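Local coordinates for hypothetical protein (Staphylococcus aureus subsp. aureus Mu50, PDB 4PEO) that acts as an essential cysteine protease that removes the N-terminal nine residues of ribosomal protein bL27 and also trims capsid and scaffold proteins of a staphylococcal phage, at residues A47-T52 / E78-L83; V14-D20 / G65-S71. All blocks are in the same frame, centred on the assembly; numbering follows the deposited sequence.

Contact 1: A47-T52 / E78-L83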
loop_
_atom_site.group_PDB
_atom_site.type_symbol
_atom_site.label_atom_id
_atom_site.label_comp_id
_atom_site.label_asym_id
_atom_site.label_seq_id
_atom_site.Cartn_x
_atom_site.Cartn_y
_atom_site.Cartn_z
ATOM N N ALA B 47 1.284 0.238 -8.244
ATOM C CA ALA B 47 2.236 1.280 -7.832
ATOM C C ALA B 47 3.651 0.953 -8.338
ATOM O O ALA B 47 4.357 1.854 -8.807
ATOM C CB ALA B 47 2.237 1.436 -6.311
ATOM N N ILE B 48 4.069 -0.321 -8.253
ATOM C CA ILE B 48 5.404 -0.680 -8.748
ATOM C C ILE B 48 5.491 -0.335 -10.251
ATOM O O ILE B 48 6.444 0.312 -10.690
ATOM C CB ILE B 48 5.734 -2.180 -8.498
ATOM C CG1 ILE B 48 5.904 -2.478 -6.998
ATOM C CG2 ILE B 48 6.996 -2.608 -9.313
ATOM C CD1 ILE B 48 5.900 -4.026 -6.644
ATOM N N ILE B 49 4.473 -0.764 -11.018
ATOM C CA ILE B 49 4.410 -0.544 -12.470
ATOM C C ILE B 49 4.302 0.942 -12.845
ATOM O O ILE B 49 4.995 1.399 -13.759
ATOM C CB ILE B 49 3.305 -1.449 -13.102
ATOM C CG1 ILE B 49 3.678 -2.946 -12.931
ATOM C CG2 ILE B 49 3.055 -1.110 -14.586
ATOM C CD1 ILE B 49 2.505 -3.960 -13.114
ATOM N N GLY B 50 3.461 1.675 -12.128
ATOM C CA GLY B 50 3.221 3.083 -12.406
ATOM C C GLY B 50 4.249 4.068 -11.887
ATOM O O GLY B 50 4.428 5.132 -12.487
ATOM N N LEU B 51 4.929 3.738 -10.773
ATOM C CA LEU B 51 5.867 4.667 -10.120
ATOM C C LEU B 51 7.344 4.352 -10.255
ATOM O O LEU B 51 8.168 5.193 -9.878
ATOM C CB LEU B 51 5.525 4.818 -8.625
ATOM C CG LEU B 51 4.068 5.200 -8.282
ATOM C CD1 LEU B 51 3.811 5.084 -6.791
ATOM C CD2 LEU B 51 3.707 6.597 -8.800
ATOM N N THR B 52 7.683 3.135 -10.703
ATOM C CA THR B 52 9.076 2.677 -10.822
ATOM C C THR B 52 9.352 2.105 -12.215
ATOM O O THR B 52 8.418 1.891 -12.994
ATOM C CB THR B 52 9.426 1.607 -9.740
ATOM O OG1 THR B 52 9.040 0.302 -10.201
ATOM C CG2 THR B 52 8.792 1.883 -8.366
ATOM N N GLU B 78 13.186 1.509 -5.091
ATOM C CA GLU B 78 11.807 2.015 -5.053
ATOM C C GLU B 78 10.805 0.854 -5.049
ATOM O O GLU B 78 9.906 0.835 -4.205
ATOM C CB GLU B 78 11.536 2.940 -6.239
ATOM C CG GLU B 78 12.173 4.315 -6.137
ATOM C CD GLU B 78 11.723 5.249 -7.245
ATOM O OE1 GLU B 78 11.620 4.798 -8.411
ATOM O OE2 GLU B 78 11.466 6.435 -6.941
ATOM N N ALA B 79 10.977 -0.136 -5.957
ATOM C CA ALA B 79 10.091 -1.312 -6.003
ATOM C C ALA B 79 10.220 -2.083 -4.675
ATOM O O ALA B 79 9.211 -2.520 -4.132
ATOM C CB ALA B 79 10.472 -2.215 -7.175
ATOM N N GLN B 80 11.453 -2.198 -4.129
ATOM C CA GLN B 80 11.664 -2.887 -2.849
ATOM C C GLN B 80 10.938 -2.169 -1.703
ATOM O O GLN B 80 10.291 -2.831 -0.880
ATOM C CB GLN B 80 13.151 -3.054 -2.546
ATOM C CG GLN B 80 13.796 -4.172 -3.397
ATOM C CD GLN B 80 13.232 -5.539 -3.050
ATOM O OE1 GLN B 80 13.212 -5.934 -1.887
ATOM N NE2 GLN B 80 12.781 -6.307 -4.040
ATOM N N LEU B 81 10.986 -0.828 -1.689
ATOM C CA LEU B 81 10.264 -0.056 -0.666
ATOM C C LEU B 81 8.753 -0.300 -0.786
ATOM O O LEU B 81 8.075 -0.456 0.231
ATOM C CB LEU B 81 10.566 1.445 -0.778
ATOM C CG LEU B 81 9.911 2.333 0.275
ATOM C CD1 LEU B 81 10.357 1.951 1.690
ATOM C CD2 LEU B 81 10.192 3.793 0.004
ATOM N N ILE B 82 8.223 -0.341 -2.016
ATOM C CA ILE B 82 6.793 -0.609 -2.228
ATOM C C ILE B 82 6.427 -2.006 -1.716
ATOM O O ILE B 82 5.401 -2.177 -1.052
ATOM C CB ILE B 82 6.397 -0.376 -3.710
ATOM C CG1 ILE B 82 6.566 1.132 -4.067
ATOM C CG2 ILE B 82 4.938 -0.833 -3.952
ATOM C CD1 ILE B 82 6.425 1.442 -5.581
ATOM N N LEU B 83 7.285 -3.002 -1.983
ATOM C CA LEU B 83 7.034 -4.364 -1.499
ATOM C C LEU B 83 7.079 -4.427 0.031
ATOM O O LEU B 83 6.220 -5.073 0.637
ATOM C CB LEU B 83 8.023 -5.352 -2.135
ATOM C CG LEU B 83 7.764 -5.642 -3.625
ATOM C CD1 LEU B 83 8.971 -6.358 -4.245
ATOM C CD2 LEU B 83 6.476 -6.472 -3.808
#
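Ile48 meets Ile82 and Leu83 where the two helices of this alpha/beta fold pack against each other. The C-terminal end of helix 36-51 runs nearly antiparallel to the start of helix 77-96. The short axes come within 9.7 Å at 152°. The CA atoms of Ile48 and Ala79 come nearest, 5.5 Å apart.

The contact is mainly apolar. Ile48 serves three neighbours with three carbons. CG1 lies 3.6 Å from Ile82 CG2, the two side chains slanting across one another. CD1 continues past this point and meets Leu83 CD2 at 3.8 Å, with the side chains at about a right angle. Chi1 of -68° puts CG1 beside the backbone N and leaves CG2 anti to it, facing Ala79 CB at 4.1 Å. Ala47 CB backs the same cluster from the side of Ile82 CG2. Thr52 CG2 approaches Ile82 CD1 tip to tip at 3.7 Å. The same methyl rests on Glu78 CB, where the two side chains pass in opposite directions.

Thr85 of the second subunit packs on Ala47, Leu51 and Ile82, so this helix pair also borders the dimer interface. Pro56 and Glu54 of the following loop touch Ile48.

No hydrogen bond joins the two helices. Thr52 is the first residue to leave helical geometry. Its OG1 is bonded to Glu54 N, just beyond the helix end. Chi1 of 85° turns OG1 back to the last turn, while CG2 faces the other helix. Thr52 OG1 thereby donates to Ile48 O at 2.6 Å. That oxygen also accepts from Thr52 N, on the opposite face of the carbonyl plane.

Contact 2: V14-D20 / G65-S71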
loop_
_atom_site.group_PDB
_atom_site.type_symbol
_atom_site.label_atom_id
_atom_site.label_comp_id
_atom_site.label_asym_id
_atom_site.label_seq_id
_atom_site.Cartn_x
_atom_site.Cartn_y
_atom_site.Cartn_z
ATOM N N VAL B 14 13.007 -8.703 -1.320
ATOM C CA VAL B 14 11.754 -9.461 -1.480
ATOM C C VAL B 14 11.764 -9.957 -2.933
ATOM O O VAL B 14 11.712 -9.142 -3.858
ATOM C CB VAL B 14 10.500 -8.590 -1.181
ATOM C CG1 VAL B 14 9.212 -9.372 -1.479
ATOM C CG2 VAL B 14 10.495 -8.089 0.268
ATOM N N THR B 15 11.852 -11.277 -3.128
ATOM C CA THR B 15 11.902 -11.859 -4.481
ATOM C C THR B 15 10.556 -12.367 -4.935
ATOM O O THR B 15 10.305 -12.411 -6.138
ATOM C CB THR B 15 12.969 -12.962 -4.578
ATOM O OG1 THR B 15 12.598 -14.061 -3.732
ATOM C CG2 THR B 15 14.385 -12.446 -4.207
ATOM N N ASP B 16 9.734 -12.855 -3.994
ATOM C CA ASP B 16 8.447 -13.427 -4.360
ATOM C C ASP B 16 7.420 -13.166 -3.304
ATOM O O ASP B 16 7.719 -13.226 -2.109
ATOM C CB ASP B 16 8.586 -14.966 -4.485
ATOM C CG ASP B 16 9.564 -15.433 -5.536
ATOM O OD1 ASP B 16 10.779 -15.430 -5.255
ATOM O OD2 ASP B 16 9.113 -15.845 -6.628
ATOM N N VAL B 17 6.183 -12.970 -3.730
ATOM C CA VAL B 17 5.049 -12.866 -2.827
ATOM C C VAL B 17 3.958 -13.646 -3.543
ATOM O O VAL B 17 3.705 -13.365 -4.721
ATOM C CB VAL B 17 4.616 -11.398 -2.556
ATOM C CG1 VAL B 17 3.321 -11.351 -1.743
ATOM C CG2 VAL B 17 5.713 -10.620 -1.823
ATOM N N ILE B 18 3.326 -14.619 -2.867
ATOM C CA ILE B 18 2.222 -15.362 -3.486
ATOM C C ILE B 18 1.014 -15.258 -2.584
ATOM O O ILE B 18 1.084 -15.702 -1.437
ATOM C CB ILE B 18 2.564 -16.846 -3.778
ATOM C CG1 ILE B 18 3.901 -16.950 -4.555
ATOM C CG2 ILE B 18 1.394 -17.518 -4.518
ATOM C CD1 ILE B 18 4.391 -18.374 -4.871
ATOM N N MET B 19 -0.101 -14.714 -3.108
ATOM C CA MET B 19 -1.345 -14.633 -2.340
ATOM C C MET B 19 -2.335 -15.643 -2.898
ATOM O O MET B 19 -2.530 -15.725 -4.119
ATOM C CB MET B 19 -1.958 -13.213 -2.396
ATOM C CG MET B 19 -3.286 -13.081 -1.626
ATOM S SD MET B 19 -3.956 -11.355 -1.517
ATOM C CE MET B 19 -2.897 -10.726 -0.391
ATOM N N ASP B 20 -2.993 -16.387 -2.002
ATOM C CA ASP B 20 -4.015 -17.335 -2.419
ATOM C C ASP B 20 -5.171 -17.324 -1.427
ATOM O O ASP B 20 -4.956 -17.029 -0.249
ATOM C CB ASP B 20 -3.437 -18.745 -2.640
ATOM C CG ASP B 20 -4.436 -19.698 -3.285
ATOM O OD1 ASP B 20 -5.021 -19.331 -4.339
ATOM O OD2 ASP B 20 -4.671 -20.781 -2.716
ATOM N N GLY B 65 -6.462 -17.178 -8.751
ATOM C CA GLY B 65 -5.794 -17.667 -7.543
ATOM C C GLY B 65 -4.292 -17.767 -7.696
ATOM O O GLY B 65 -3.762 -17.550 -8.789
ATOM N N HIS B 66 -3.579 -18.088 -6.592
ATOM C CA HIS B 66 -2.115 -18.225 -6.587
ATOM C C HIS B 66 -1.425 -17.051 -7.304
ATOM O O HIS B 66 -0.629 -17.247 -8.225
ATOM C CB HIS B 66 -1.692 -19.600 -7.168
ATOM C CG HIS B 66 -2.315 -20.766 -6.458
ATOM N ND1 HIS B 66 -3.492 -21.339 -6.905
ATOM C CD2 HIS B 66 -1.926 -21.402 -5.330
ATOM C CE1 HIS B 66 -3.759 -22.330 -6.068
ATOM N NE2 HIS B 66 -2.861 -22.396 -5.091
ATOM N N PHE B 67 -1.786 -15.828 -6.899
ATOM C CA PHE B 67 -1.259 -14.599 -7.491
ATOM C C PHE B 67 0.172 -14.396 -7.041
ATOM O O PHE B 67 0.435 -14.115 -5.877
ATOM C CB PHE B 67 -2.155 -13.407 -7.154
ATOM C CG PHE B 67 -1.826 -12.161 -7.938
ATOM C CD1 PHE B 67 -0.812 -11.306 -7.520
ATOM C CD2 PHE B 67 -2.527 -11.841 -9.094
ATOM C CE1 PHE B 67 -0.494 -10.159 -8.250
ATOM C CE2 PHE B 67 -2.217 -10.685 -9.816
ATOM C CZ PHE B 67 -1.228 -9.833 -9.367
ATOM N N HIS B 68 1.090 -14.606 -7.976
ATOM C CA HIS B 68 2.518 -14.607 -7.732
ATOM C C HIS B 68 3.203 -13.428 -8.365
ATOM O O HIS B 68 3.159 -13.258 -9.584
ATOM C CB HIS B 68 3.110 -15.935 -8.268
ATOM C CG HIS B 68 4.600 -16.038 -8.169
ATOM N ND1 HIS B 68 5.328 -16.796 -9.072
ATOM C CD2 HIS B 68 5.455 -15.481 -7.277
ATOM C CE1 HIS B 68 6.594 -16.669 -8.706
ATOM N NE2 HIS B 68 6.713 -15.915 -7.608
ATOM N N ILE B 69 3.827 -12.608 -7.515
ATOM C CA ILE B 69 4.660 -11.479 -7.900
ATOM C C ILE B 69 6.099 -11.965 -7.777
ATOM O O ILE B 69 6.535 -12.312 -6.676
ATOM C CB ILE B 69 4.459 -10.236 -6.993
ATOM C CG1 ILE B 69 2.978 -9.817 -6.877
ATOM C CG2 ILE B 69 5.383 -9.090 -7.450
ATOM C CD1 ILE B 69 2.696 -8.935 -5.604
ATOM N N ARG B 70 6.839 -11.971 -8.878
ATOM C CA ARG B 70 8.246 -12.320 -8.829
ATOM C C ARG B 70 9.049 -11.077 -9.204
ATOM O O ARG B 70 8.859 -10.532 -10.298
ATOM C CB ARG B 70 8.557 -13.507 -9.762
ATOM C CG ARG B 70 10.038 -13.681 -10.083
ATOM C CD ARG B 70 10.855 -14.226 -8.930
ATOM N NE ARG B 70 12.248 -14.460 -9.335
ATOM C CZ ARG B 70 13.170 -15.037 -8.569
ATOM N NH1 ARG B 70 12.856 -15.480 -7.355
ATOM N NH2 ARG B 70 14.406 -15.200 -9.020
ATOM N N SER B 71 9.939 -10.617 -8.299
ATOM C CA SER B 71 10.766 -9.445 -8.590
ATOM C C SER B 71 11.756 -9.761 -9.694
ATOM O O SER B 71 12.318 -10.872 -9.750
ATOM C CB SER B 71 11.511 -8.973 -7.342
ATOM O OG SER B 71 10.571 -8.654 -6.324
#
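Strands 14-20 and 67-70 pair antiparallel, with Val17-Ile69 and Met19-Phe67 as hydrogen-bonded pairs and Asp16-Arg70 and Ile18-His68 as non-hydrogen-bonded pairs.

Asp16 carries the polar face. Its OD2 accepts a hydrogen bond from His68 NE2 at 2.6 Å through its anti lone pair. The carboxylate and ring are nearly coplanar, 15° apart. OD1 accepts from Arg70 NH1 at 3.0 Å on the syn side, a salt bridge, and from Thr15 OG1 on the anti side. Two bonds to OD1 and one to OD2 thus fix the carboxylate's rotation. Ile18 CD1 sits over one His68 face, a CH-pi contact 4.2 Å from the ring centroid.

At one end Asp20 OD1 accepts from His66 N at 2.9 Å, and the carboxylate stacks on the His66 ring. Asp61 binds that ring's ND1. At the other end Ser71 OG donates to Val14 O at 2.8 Å.

Val17, Met19, Phe67 and Ile69 face the helices; Leu41 meets the last three. Phe67 makes an edge-to-face contact with Phe42. Thr15 and Asp16 both face Thr7 of strand 2-8, a classic beta bulge within the mixed sheet of this Prp-family fold.

The centres of contact 1 and contact 2 lie about 15 Å apart. Their segments alternate along the chain. Strand 14-20 leads on to helix 36-51, and strand 67-70 to helix 77-96. Both helices lie on the sheet face of Val17, Met19 and Ile69: Leu41 and Val45 of helix 36-51 touch Ile69, and Met86 of helix 77-96 touches Val17. The contacts meet directly at Gln80, whose OE1 lies 2.8 Å from Val14 N, a probable hydrogen bond. Leu83 CD1 packs on Ser71 OG at 3.5 Å. Contact 1 is away from the likely active site. Contact 2 is close: the nearest side-chain atoms of Met19 and His22, the likely catalytic proton donor, are about 3 Å apart.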